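Local coordinates for protein kojibiose phosphorylase (Gut metagenome, PDB 6W0P) that is a glycoside hydrolase family 65 enzyme built from an N-terminal beta-sandwich, a helical catalytic domain and a small C-terminal domain, at residues T238-A241 / N242-K245; M492-K495 / C496-L500; N657-T660 / C661-I664. All coordinates share one frame; numbering follows the deposited sequence.

Interaction 1: residues T238-A241 / N242-K245; sequences TLEA and NKEK
A type II beta turn from E240 to K243 carries the chain out of strand 230-239 and on towards strand 245-256. These strands belong to different sheets of the N-terminal domain, a sandwich in the galactose-mutarotase clan, so the turn is a surface crossing from one sheet to the other. The backbone N of K243 donates to the carbonyl O of E240 at 3.0 Å, the donor standing somewhat out of the carbonyl plane (32°). A241 and N242 fill the two corners, and N242 takes the positive phi (69°) that a type II turn requires at its third position. Outside the turn, D164 OD1 accepts from the backbone N of A241, while backbone bonds from L239 and N242 hold the crossing to T165 of strand 165-174 and S161 of strand 152-161.

The side chains of E240 and K243 leave the two ends of the turn and run alongside each other in the same direction. K243 has CG anti to its backbone N (chi1 -168°) and is extended from there on, which lays its methylenes along the glutamate: CD comes 3.7 Å from E240 OE1. The ammonium NZ of K243 stays 4.1 Å from E240 OE1, too far for a salt bridge. Beyond the turn, L239 CD2 meets K245 CB at 3.9 Å, an aliphatic touch after which the rest of the K245 chain turns off. Water 1 accepts from N242 ND2 at 2.7 Å and donates only weakly to A241 O.

One backbone bond thus closes the turn, while the E240-K243 pair adds an aliphatic flank and an attraction of opposite charges that is probably modest, being both loose and exposed to solvent.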
loop_
_atom_site.group_PDB
_atom_site.type_symbol
_atom_site.label_atom_id
_atom_site.label_comp_id
_atom_site.label_asym_id
_atom_site.label_seq_id
_atom_site.Cartn_x
_atom_site.Cartn_y
_atom_site.Cartn_z
ATOM N N THR A 238 49.328 -28.333 20.677
ATOM C CA THR A 238 50.622 -27.789 21.125
ATOM C C THR A 238 51.359 -27.298 19.885
ATOM O O THR A 238 51.621 -28.099 18.995
ATOM C CB THR A 238 51.383 -28.831 21.950
ATOM O OG1 THR A 238 50.442 -29.153 22.972
ATOM C CG2 THR A 238 52.689 -28.323 22.534
ATOM N N LEU A 239 51.636 -26.005 19.833
ATOM C CA LEU A 239 52.401 -25.382 18.734
ATOM C C LEU A 239 53.874 -25.386 19.129
ATOM O O LEU A 239 54.187 -24.930 20.238
ATOM C CB LEU A 239 51.895 -23.955 18.497
ATOM C CG LEU A 239 50.408 -23.797 18.188
ATOM C CD1 LEU A 239 50.102 -22.347 17.851
ATOM C CD2 LEU A 239 49.970 -24.717 17.060
ATOM N N GLU A 240 54.729 -25.900 18.250
ATOM C CA GLU A 240 56.202 -25.805 18.363
ATOM C C GLU A 240 56.622 -24.533 17.630
ATOM O O GLU A 240 56.175 -24.348 16.450
ATOM C CB GLU A 240 56.892 -27.024 17.749
ATOM C CG GLU A 240 56.337 -28.353 18.238
ATOM C CD GLU A 240 57.052 -29.581 17.695
ATOM O OE1 GLU A 240 58.192 -29.430 17.179
ATOM O OE2 GLU A 240 56.468 -30.687 17.790
ATOM N N ALA A 241 57.426 -23.709 18.306
ATOM C CA ALA A 241 58.015 -22.459 17.775
ATOM C C ALA A 241 58.497 -22.673 16.334
ATOM O O ALA A 241 59.247 -23.652 16.085
ATOM C CB ALA A 241 59.150 -22.009 18.660
ATOM N N ASN A 242 58.044 -21.817 15.417
ATOM C CA ASN A 242 58.538 -21.760 14.015
ATOM C C ASN A 242 58.129 -23.013 13.211
ATOM O O ASN A 242 58.692 -23.208 12.131
ATOM C CB ASN A 242 60.058 -21.543 14.004
ATOM C CG ASN A 242 60.500 -20.426 14.928
ATOM O OD1 ASN A 242 59.933 -19.341 14.882
ATOM N ND2 ASN A 242 61.484 -20.687 15.778
ATOM N N LYS A 243 57.182 -23.829 13.676
ATOM C CA LYS A 243 56.726 -25.053 12.953
ATOM C C LYS A 243 55.226 -24.960 12.667
ATOM O O LYS A 243 54.432 -24.913 13.605
ATOM C CB LYS A 243 57.005 -26.332 13.750
ATOM C CG LYS A 243 56.833 -27.614 12.948
ATOM C CD LYS A 243 56.936 -28.881 13.786
ATOM C CE LYS A 243 56.706 -30.142 12.973
ATOM N NZ LYS A 243 57.220 -31.347 13.670
ATOM N N GLU A 244 54.851 -24.942 11.397
ATOM C CA GLU A 244 53.445 -24.715 11.002
ATOM C C GLU A 244 52.649 -25.978 11.340
ATOM O O GLU A 244 53.130 -27.070 11.051
ATOM C CB GLU A 244 53.388 -24.330 9.533
ATOM C CG GLU A 244 51.980 -24.140 9.047
ATOM C CD GLU A 244 51.938 -23.878 7.562
ATOM O OE1 GLU A 244 51.445 -24.758 6.847
ATOM O OE2 GLU A 244 52.422 -22.813 7.146
ATOM N N LYS A 245 51.499 -25.815 11.990
ATOM C CA LYS A 245 50.539 -26.896 12.294
ATOM C C LYS A 245 49.272 -26.599 11.492
ATOM O O LYS A 245 48.708 -25.518 11.686
ATOM C CB LYS A 245 50.280 -26.927 13.804
ATOM C CG LYS A 245 49.251 -27.940 14.270
ATOM C CD LYS A 245 49.781 -29.357 14.230
ATOM C CE LYS A 245 48.711 -30.402 14.506
ATOM N NZ LYS A 245 48.912 -31.625 13.684
HETATM O O HOH W 1 62.681 -23.119 15.891
#

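Interaction 2: residues M492-K495 / C496-L500; sequences MAKK and CFQYL
K494 and Q498, one helical turn apart on helix 487-504, send their side chains slantwise over each other. K494 has CG anti to its backbone N (chi1 -173°) and runs straight out to its ammonium. The glutamine leans back with CG anti to its own carbonyl carbon (chi1 -67°), which brings NE2 to 3.6 Å from K494 CE, an amide nitrogen against a methylene with no polar bond between them. On the way, Q498 CG passes 3.4 Å from the carbonyl O of K494. That same oxygen accepts from Q498 N at 3.0 Å.

The amide oxygen of Q498 turns to the other lysine. Water 2 donates to Q498 OE1 at 2.7 Å and is only weakly held by K495 NZ, so the link between K495 and Q498 is a loose one. The strong partner of that ammonium is E600, through a salt bridge, and Y597 adds a cation-pi contact.

F497 folds its ring back along the helix, so that the carbonyl O of A493 sits over one face, 3.4 Å above the plane and off-centre over the ring. The oxygen also takes the regular helical bond from F497 N at 2.9 Å, while C496 N and Y499 N continue the i to i+4 ladder to M492 O and K495 O.

These side chains divide the helix among its neighbours in the (alpha/alpha)6-barrel catalytic domain of the family. M492, K495 and Y499 touch helix 418-434, where Y499 meets Y428 edge to face. C496 and L500 press S452 of helix 437-458, F497 reaches L455 there and M528 of helix 522-534, and K494 and Q498 both rest on S532 of helix 522-534.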
loop_
_atom_site.group_PDB
_atom_site.type_symbol
_atom_site.label_atom_id
_atom_site.label_comp_id
_atom_site.label_asym_id
_atom_site.label_seq_id
_atom_site.Cartn_x
_atom_site.Cartn_y
_atom_site.Cartn_z
ATOM N N MET A 492 5.996 -6.189 -26.501
ATOM C CA MET A 492 6.528 -7.514 -26.088
ATOM C C MET A 492 5.416 -8.587 -26.138
ATOM O O MET A 492 5.754 -9.736 -26.471
ATOM C CB MET A 492 7.144 -7.439 -24.690
ATOM C CG MET A 492 8.378 -6.567 -24.630
ATOM S SD MET A 492 9.666 -7.101 -25.774
ATOM C CE MET A 492 10.231 -8.569 -24.915
ATOM N N ALA A 493 4.166 -8.248 -25.779
ATOM C CA ALA A 493 2.997 -9.152 -25.844
ATOM C C ALA A 493 2.739 -9.550 -27.305
ATOM O O ALA A 493 2.570 -10.760 -27.603
ATOM C CB ALA A 493 1.784 -8.484 -25.239
ATOM N N LYS A 494 2.686 -8.561 -28.194
ATOM C CA LYS A 494 2.524 -8.778 -29.654
ATOM C C LYS A 494 3.666 -9.672 -30.153
ATOM O O LYS A 494 3.361 -10.628 -30.896
ATOM C CB LYS A 494 2.457 -7.443 -30.385
ATOM C CG LYS A 494 2.122 -7.555 -31.862
ATOM C CD LYS A 494 2.017 -6.230 -32.608
ATOM C CE LYS A 494 1.726 -6.452 -34.081
ATOM N NZ LYS A 494 1.108 -5.253 -34.692
ATOM N N LYS A 495 4.907 -9.456 -29.690
ATOM C CA LYS A 495 6.051 -10.325 -30.073
ATOM C C LYS A 495 5.816 -11.750 -29.562
ATOM O O LYS A 495 6.162 -12.695 -30.282
ATOM C CB LYS A 495 7.391 -9.794 -29.566
ATOM C CG LYS A 495 7.957 -8.616 -30.344
ATOM C CD LYS A 495 8.369 -8.973 -31.760
ATOM C CE LYS A 495 9.339 -7.972 -32.339
ATOM N NZ LYS A 495 9.582 -8.221 -33.778
ATOM N N CYS A 496 5.271 -11.917 -28.364
ATOM C CA CYS A 496 4.937 -13.259 -27.831
ATOM C C CYS A 496 3.921 -13.941 -28.764
ATOM O O CYS A 496 4.148 -15.100 -29.159
ATOM C CB CYS A 496 4.367 -13.195 -26.425
ATOM S SG CYS A 496 4.293 -14.847 -25.685
ATOM N N PHE A 497 2.864 -13.227 -29.153
ATOM C CA PHE A 497 1.754 -13.787 -29.964
ATOM C C PHE A 497 2.302 -14.255 -31.312
ATOM O O PHE A 497 1.963 -15.365 -31.729
ATOM C CB PHE A 497 0.631 -12.764 -30.157
ATOM C CG PHE A 497 -0.094 -12.383 -28.893
ATOM C CD1 PHE A 497 -0.148 -13.247 -27.819
ATOM C CD2 PHE A 497 -0.728 -11.156 -28.796
ATOM C CE1 PHE A 497 -0.799 -12.887 -26.655
ATOM C CE2 PHE A 497 -1.386 -10.796 -27.633
ATOM C CZ PHE A 497 -1.438 -11.674 -26.569
ATOM N N GLN A 498 3.134 -13.431 -31.951
ATOM C CA GLN A 498 3.660 -13.715 -33.310
ATOM C C GLN A 498 4.654 -14.879 -33.240
ATOM O O GLN A 498 4.618 -15.726 -34.140
ATOM C CB GLN A 498 4.260 -12.460 -33.918
ATOM C CG GLN A 498 3.219 -11.388 -34.199
ATOM C CD GLN A 498 3.880 -10.114 -34.662
ATOM O OE1 GLN A 498 5.003 -9.807 -34.264
ATOM N NE2 GLN A 498 3.184 -9.366 -35.507
ATOM N N TYR A 499 5.455 -14.999 -32.180
ATOM C CA TYR A 499 6.385 -16.150 -32.051
ATOM C C TYR A 499 5.587 -17.455 -31.906
ATOM O O TYR A 499 5.941 -18.457 -32.557
ATOM C CB TYR A 499 7.371 -15.972 -30.896
ATOM C CG TYR A 499 8.505 -16.967 -30.889
ATOM C CD1 TYR A 499 9.298 -17.168 -32.014
ATOM C CD2 TYR A 499 8.793 -17.708 -29.758
ATOM C CE1 TYR A 499 10.348 -18.075 -32.013
ATOM C CE2 TYR A 499 9.841 -18.613 -29.735
ATOM C CZ TYR A 499 10.617 -18.804 -30.865
ATOM O OH TYR A 499 11.644 -19.708 -30.834
ATOM N N LEU A 500 4.566 -17.472 -31.055
ATOM C CA LEU A 500 3.789 -18.707 -30.812
ATOM C C LEU A 500 3.127 -19.120 -32.127
ATOM O O LEU A 500 3.250 -20.287 -32.505
ATOM C CB LEU A 500 2.731 -18.481 -29.731
ATOM C CG LEU A 500 1.819 -19.678 -29.480
ATOM C CD1 LEU A 500 2.627 -20.932 -29.192
ATOM C CD2 LEU A 500 0.858 -19.403 -28.335
HETATM O O HOH W 2 7.487 -10.931 -34.222
#

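Interaction 3: residues N657-T660 / C661-I664; sequences NNNT and CEGI
Two successive i to i+3 bonds, E662 N to N659 O (3.1 Å) and G663 N to T660 O (3.0 Å), wind the chain into a short 3-10 segment in the loop between helices 638-645 and 666-680. Both donors stand far above the plane of the carbonyl they meet. The segment ends at G663, in a backbone conformation (phi 146°, psi 167°) accessible to glycine because it has no side chain. From T660, the CA-H points at G663 O, 3.4 Å away from CA.

N659 and E662 bring their side chains to the same flank, with amide and carboxylate planes 69° apart. The touch is through carbon: N659 CB lies 3.9 Å from E662 OE2. C661 SG stands over its own backbone, which turns it back to 4.0 Å from N659 CA. T660 OG1 is hydrogen-bonded to D652 OD1, while R43 and S31 hold the carbonyls of C661 and T660, joining the loop of the catalytic domain to the N-terminal part of the chain.

Water 4 bridges the coil, donating to N659 O at 2.8 Å and to G663 O at 2.6 Å.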
loop_
_atom_site.group_PDB
_atom_site.type_symbol
_atom_site.label_atom_id
_atom_site.label_comp_id
_atom_site.label_asym_id
_atom_site.label_seq_id
_atom_site.Cartn_x
_atom_site.Cartn_y
_atom_site.Cartn_z
ATOM N N ASN A 657 27.184 2.420 -5.125
ATOM C CA ASN A 657 25.785 2.525 -4.645
ATOM C C ASN A 657 25.734 2.647 -3.106
ATOM O O ASN A 657 24.616 2.829 -2.564
ATOM C CB ASN A 657 24.933 1.360 -5.163
ATOM C CG ASN A 657 24.490 1.507 -6.611
ATOM O OD1 ASN A 657 24.978 2.364 -7.340
ATOM N ND2 ASN A 657 23.534 0.695 -7.037
ATOM N N ASN A 658 26.863 2.462 -2.412
ATOM C CA ASN A 658 26.995 2.524 -0.935
ATOM C C ASN A 658 26.200 1.405 -0.226
ATOM O O ASN A 658 26.063 1.493 0.987
ATOM C CB ASN A 658 26.636 3.912 -0.393
ATOM C CG ASN A 658 27.675 4.959 -0.752
ATOM O OD1 ASN A 658 28.868 4.780 -0.513
ATOM N ND2 ASN A 658 27.235 6.042 -1.360
ATOM N N ASN A 659 25.776 0.344 -0.906
ATOM C CA ASN A 659 25.026 -0.768 -0.256
ATOM C C ASN A 659 25.614 -2.135 -0.665
ATOM O O ASN A 659 24.904 -3.138 -0.580
ATOM C CB ASN A 659 23.528 -0.678 -0.578
ATOM C CG ASN A 659 23.255 -0.899 -2.063
ATOM O OD1 ASN A 659 24.175 -0.823 -2.879
ATOM N ND2 ASN A 659 22.010 -1.185 -2.430
ATOM N N THR A 660 26.857 -2.200 -1.114
ATOM C CA THR A 660 27.529 -3.485 -1.417
ATOM C C THR A 660 27.700 -4.265 -0.112
ATOM O O THR A 660 27.921 -5.480 -0.199
ATOM C CB THR A 660 28.837 -3.276 -2.188
ATOM O OG1 THR A 660 28.460 -2.910 -3.514
ATOM C CG2 THR A 660 29.723 -4.504 -2.221
ATOM N N CYS A 661 27.569 -3.611 1.049
ATOM C CA CYS A 661 27.543 -4.280 2.391
ATOM C C CYS A 661 26.466 -5.364 2.399
ATOM O O CYS A 661 26.715 -6.395 3.012
ATOM C CB CYS A 661 27.342 -3.299 3.549
ATOM S SG CYS A 661 25.901 -2.206 3.416
ATOM N N GLU A 662 25.356 -5.152 1.675
ATOM C CA GLU A 662 24.182 -6.062 1.623
ATOM C C GLU A 662 24.458 -7.251 0.698
ATOM O O GLU A 662 23.760 -8.290 0.821
ATOM C CB GLU A 662 22.937 -5.361 1.067
ATOM C CG GLU A 662 22.353 -4.257 1.937
ATOM C CD GLU A 662 21.202 -3.506 1.272
ATOM O OE1 GLU A 662 20.618 -4.030 0.311
ATOM O OE2 GLU A 662 20.904 -2.380 1.689
ATOM N N GLY A 663 25.402 -7.117 -0.225
ATOM C CA GLY A 663 25.597 -8.133 -1.278
ATOM C C GLY A 663 26.048 -7.496 -2.571
ATOM O O GLY A 663 26.063 -6.252 -2.665
ATOM N N ILE A 664 26.501 -8.321 -3.502
ATOM C CA ILE A 664 26.943 -7.863 -4.848
ATOM C C ILE A 664 25.670 -7.633 -5.667
ATOM O O ILE A 664 24.602 -8.218 -5.293
ATOM C CB ILE A 664 27.897 -8.891 -5.489
ATOM C CG1 ILE A 664 27.210 -10.228 -5.788
ATOM C CG2 ILE A 664 29.127 -9.088 -4.626
ATOM C CD1 ILE A 664 28.139 -11.242 -6.398
HETATM O O HOH W 3 28.161 -0.502 1.545
HETATM O O HOH W 4 23.932 -4.808 -2.598
#

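From the N terminus, the chain first meets interaction 1, the turn that closes the passage from strand 230-239 to strand 245-256 at the far tip of the N-terminal sandwich. Interaction 2 follows within helix 487-504, closing no loop, and interaction 3 comes last, in the connection leading to helix 666-680. All three are local and in series; none nests in or crosses another. Interactions 1 and 2 have centres 69 Å apart, on opposite sides of the chain's centre. Interaction 3 lies nearer the middle, its nearest atoms about 24 Å from those of interaction 2, and it is the one whose surroundings join the catalytic domain to helix 26-32.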